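Local coordinates for DUF3822 family protein (Bacteroides thetaiotaomicron VPI-5482, PDB 3HRG), which is of unknown function but has the actin-like ATPase fold, so it may bind a nucleotide, at residues A[14-25]-A[246-254]. Sequence-based numbering, arbitrary orientation. Where two conformers were deposited one is given.
Sequences SIRLSTDGFSFS and NNIDMQALL
Arg16 NE meets Asp249 OD2 at 3.1 Å, a salt bridge that joins the first β-hairpin of an actin-like ATPase fold to the C-terminal helix 248-255. Strands 12-17 and 22-28 form the hairpin, closed by a type I turn from Ser18 to Gly21; the helix packs over one face of their sheet, the axis of 248-254 passing 10.0 Å from that of strand 14-17. In Arg16, CG anti to the backbone N (chi1 175°) brings CD beside the carboxylate; the bend at chi3 then turns NE to OD2, with the carboxylate plane 64° from the guanidinium. With an alanine in place of Asp249, NE would probably lose its charged mate on the helix and the guanidinium be less firmly fixed. Asn247 OD1, 3.3 Å from Arg16 NH2, is too poorly angled to bond. Ser23 OG, 2.7 Å from Arg16 NH2, is hydrogen-bonded to Glu39 OE1 on strand 33-40. Next after Asp249, selenomethionine Met250 bends at chi2 and points its end into the hairpin, SE lying 3.3 Å from Ser25 OG. Leu253 CD2 touches Ser14 CB and OG. The methyl CE of Met250 ends over the paired backbones, 3.3 Å from Ser23 O and 3.5 Å from Ser14 O.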
loop_
_atom_site.group_PDB
_atom_site.type_symbol
_atom_site.label_atom_id
_atom_site.label_comp_id
_atom_site.label_asym_id
_atom_site.label_seq_id
_atom_site.Cartn_x
_atom_site.Cartn_y
_atom_site.Cartn_z
ATOM N N SER A 14 -10.899 -8.297 2.997
ATOM C CA SER A 14 -9.847 -7.442 2.413
ATOM C C SER A 14 -8.658 -8.338 2.164
ATOM O O SER A 14 -8.287 -9.149 3.027
ATOM C CB SER A 14 -9.489 -6.263 3.286
ATOM O OG SER A 14 -10.596 -5.410 3.450
ATOM N N ILE A 15 -8.112 -8.218 0.960
ATOM C CA ILE A 15 -7.012 -9.027 0.489
ATOM C C ILE A 15 -5.869 -8.153 0.064
ATOM O O ILE A 15 -6.072 -7.267 -0.780
ATOM C CB ILE A 15 -7.428 -9.847 -0.763
ATOM C CG1 ILE A 15 -8.605 -10.805 -0.463
ATOM C CG2 ILE A 15 -6.252 -10.686 -1.292
ATOM C CD1 ILE A 15 -9.149 -11.544 -1.671
ATOM N N ARG A 16 -4.674 -8.391 0.623
ATOM C CA ARG A 16 -3.473 -7.642 0.231
ATOM C C ARG A 16 -2.565 -8.594 -0.516
ATOM O O ARG A 16 -2.190 -9.643 0.039
ATOM C CB ARG A 16 -2.701 -7.066 1.421
ATOM C CG ARG A 16 -1.374 -6.377 0.990
ATOM C CD ARG A 16 -0.681 -5.661 2.126
ATOM N NE ARG A 16 -0.391 -6.534 3.263
ATOM C CZ ARG A 16 0.789 -7.109 3.494
ATOM N NH1 ARG A 16 1.828 -6.881 2.698
ATOM N NH2 ARG A 16 0.942 -7.879 4.555
ATOM N N LEU A 17 -2.211 -8.226 -1.748
ATOM C CA LEU A 17 -1.331 -9.012 -2.586
ATOM C C LEU A 17 0.027 -8.340 -2.737
ATOM O O LEU A 17 0.130 -7.146 -3.028
ATOM C CB LEU A 17 -1.924 -9.238 -3.984
ATOM C CG LEU A 17 -3.317 -9.871 -4.044
ATOM C CD1 LEU A 17 -3.759 -9.995 -5.484
ATOM C CD2 LEU A 17 -3.366 -11.213 -3.322
ATOM N N SER A 18 1.070 -9.100 -2.478
ATOM C CA SER A 18 2.418 -8.617 -2.670
ATOM C C SER A 18 3.323 -9.801 -2.908
ATOM O O SER A 18 2.965 -10.950 -2.647
ATOM C CB SER A 18 2.909 -7.839 -1.448
ATOM O OG SER A 18 3.319 -8.705 -0.439
ATOM N N THR A 19 4.520 -9.514 -3.390
ATOM C CA THR A 19 5.505 -10.559 -3.605
ATOM C C THR A 19 6.061 -11.104 -2.267
ATOM O O THR A 19 6.635 -12.168 -2.255
ATOM C CB THR A 19 6.653 -10.035 -4.460
ATOM O OG1 THR A 19 7.216 -8.909 -3.795
ATOM C CG2 THR A 19 6.148 -9.613 -5.848
ATOM N N ASP A 20 5.915 -10.326 -1.187
ATOM C CA ASP A 20 6.325 -10.689 0.166
ATOM C C ASP A 20 5.352 -11.605 0.910
ATOM O O ASP A 20 5.677 -12.063 1.994
ATOM C CB ASP A 20 6.400 -9.424 1.041
ATOM C CG ASP A 20 7.485 -8.451 0.612
ATOM O OD1 ASP A 20 8.403 -8.860 -0.134
ATOM O OD2 ASP A 20 7.434 -7.276 1.066
ATOM N N GLY A 21 4.165 -11.856 0.351
ATOM C CA GLY A 21 3.107 -12.618 1.033
ATOM C C GLY A 21 1.714 -12.037 0.833
ATOM O O GLY A 21 1.560 -10.896 0.428
ATOM N N PHE A 22 0.695 -12.843 1.079
ATOM C CA PHE A 22 -0.671 -12.373 0.971
ATOM C C PHE A 22 -1.301 -12.311 2.372
ATOM O O PHE A 22 -1.079 -13.232 3.194
ATOM C CB PHE A 22 -1.551 -13.263 0.096
ATOM C CG PHE A 22 -1.006 -13.570 -1.295
ATOM C CD1 PHE A 22 -0.232 -12.688 -2.004
ATOM C CD2 PHE A 22 -1.435 -14.735 -1.932
ATOM C CE1 PHE A 22 0.202 -12.988 -3.291
ATOM C CE2 PHE A 22 -1.014 -15.063 -3.197
ATOM C CZ PHE A 22 -0.192 -14.191 -3.887
ATOM N N SER A 23 -2.102 -11.264 2.618
ATOM C CA SER A 23 -2.791 -11.036 3.886
ATOM C C SER A 23 -4.258 -10.926 3.625
ATOM O O SER A 23 -4.675 -10.335 2.639
ATOM C CB SER A 23 -2.346 -9.718 4.542
ATOM O OG SER A 23 -0.975 -9.725 4.710
ATOM N N PHE A 24 -5.049 -11.451 4.539
ATOM C CA PHE A 24 -6.478 -11.465 4.433
ATOM C C PHE A 24 -7.093 -11.020 5.767
ATOM O O PHE A 24 -6.621 -11.435 6.830
ATOM C CB PHE A 24 -6.962 -12.878 4.150
ATOM C CG PHE A 24 -6.354 -13.509 2.935
ATOM C CD1 PHE A 24 -5.155 -14.185 3.015
ATOM C CD2 PHE A 24 -6.993 -13.438 1.723
ATOM C CE1 PHE A 24 -4.599 -14.774 1.880
ATOM C CE2 PHE A 24 -6.460 -14.025 0.605
ATOM C CZ PHE A 24 -5.257 -14.673 0.677
ATOM N N SER A 25 -8.126 -10.189 5.730
ATOM C CA SER A 25 -8.817 -9.811 6.952
ATOM C C SER A 25 -10.314 -9.728 6.681
ATOM O O SER A 25 -10.746 -9.409 5.575
ATOM C CB SER A 25 -8.315 -8.513 7.535
ATOM O OG SER A 25 -8.588 -7.467 6.639
ATOM N N ASN A 246 4.309 -2.967 11.598
ATOM C CA ASN A 246 4.039 -3.788 10.442
ATOM C C ASN A 246 2.541 -3.790 10.165
ATOM O O ASN A 246 1.736 -3.348 10.997
ATOM C CB ASN A 246 4.549 -5.221 10.662
ATOM N N ASN A 247 2.184 -4.260 8.973
ATOM C CA ASN A 247 0.790 -4.402 8.548
ATOM C C ASN A 247 -0.119 -3.174 8.747
ATOM O O ASN A 247 -1.312 -3.298 9.039
ATOM C CB ASN A 247 0.218 -5.653 9.236
ATOM C CG ASN A 247 1.030 -6.906 8.909
ATOM O OD1 ASN A 247 1.274 -7.207 7.738
ATOM N ND2 ASN A 247 1.443 -7.644 9.942
ATOM N N ILE A 248 0.459 -1.987 8.548
ATOM C CA ILE A 248 -0.278 -0.715 8.683
ATOM C C ILE A 248 -1.390 -0.556 7.599
ATOM O O ILE A 248 -2.396 0.148 7.819
ATOM C CB ILE A 248 0.724 0.491 8.710
ATOM C CG1 ILE A 248 0.034 1.767 9.183
ATOM C CG2 ILE A 248 1.411 0.686 7.346
ATOM C CD1 ILE A 248 1.030 2.898 9.448
ATOM N N ASP A 249 -1.180 -1.221 6.452
ATOM C CA ASP A 249 -2.112 -1.261 5.304
ATOM C C ASP A 249 -3.575 -1.570 5.628
ATOM O O ASP A 249 -4.476 -0.906 5.102
ATOM C CB ASP A 249 -1.658 -2.339 4.310
ATOM C CG ASP A 249 -1.590 -3.746 4.952
ATOM O OD1 ASP A 249 -0.755 -3.982 5.843
ATOM O OD2 ASP A 249 -2.391 -4.624 4.585
HETATM N N MSE A 250 -3.800 -2.592 6.463
HETATM C CA MSE A 250 -5.155 -3.034 6.853
HETATM C C MSE A 250 -5.709 -2.034 7.859
HETATM O O MSE A 250 -6.918 -1.742 7.843
HETATM C CB MSE A 250 -5.164 -4.444 7.480
HETATM C CG MSE A 250 -4.835 -5.644 6.573
HETATM SE SE MSE A 250 -6.083 -5.938 5.095
HETATM C CE MSE A 250 -5.454 -7.677 4.430
ATOM N N GLN A 251 -4.829 -1.558 8.755
ATOM C CA GLN A 251 -5.180 -0.526 9.732
ATOM C C GLN A 251 -5.632 0.703 8.930
ATOM O O GLN A 251 -6.684 1.289 9.228
ATOM C CB GLN A 251 -3.994 -0.189 10.647
ATOM N N ALA A 252 -4.842 1.049 7.902
ATOM C CA ALA A 252 -5.151 2.148 6.984
ATOM C C ALA A 252 -6.470 1.902 6.231
ATOM O O ALA A 252 -7.372 2.752 6.244
ATOM C CB ALA A 252 -4.014 2.331 5.992
ATOM N N LEU A 253 -6.581 0.734 5.592
ATOM C CA LEU A 253 -7.789 0.382 4.834
ATOM C C LEU A 253 -9.042 0.363 5.727
ATOM O O LEU A 253 -10.144 0.642 5.239
ATOM C CB LEU A 253 -7.624 -0.976 4.129
ATOM C CG LEU A 253 -8.750 -1.406 3.172
ATOM C CD1 LEU A 253 -8.826 -0.523 1.927
ATOM C CD2 LEU A 253 -8.564 -2.850 2.780
ATOM N N LEU A 254 -8.876 0.024 7.011
ATOM C CA LEU A 254 -9.998 -0.016 7.969
ATOM C C LEU A 254 -10.457 1.382 8.405
ATOM O O LEU A 254 -11.638 1.578 8.702
ATOM C CB LEU A 254 -9.632 -0.847 9.208
#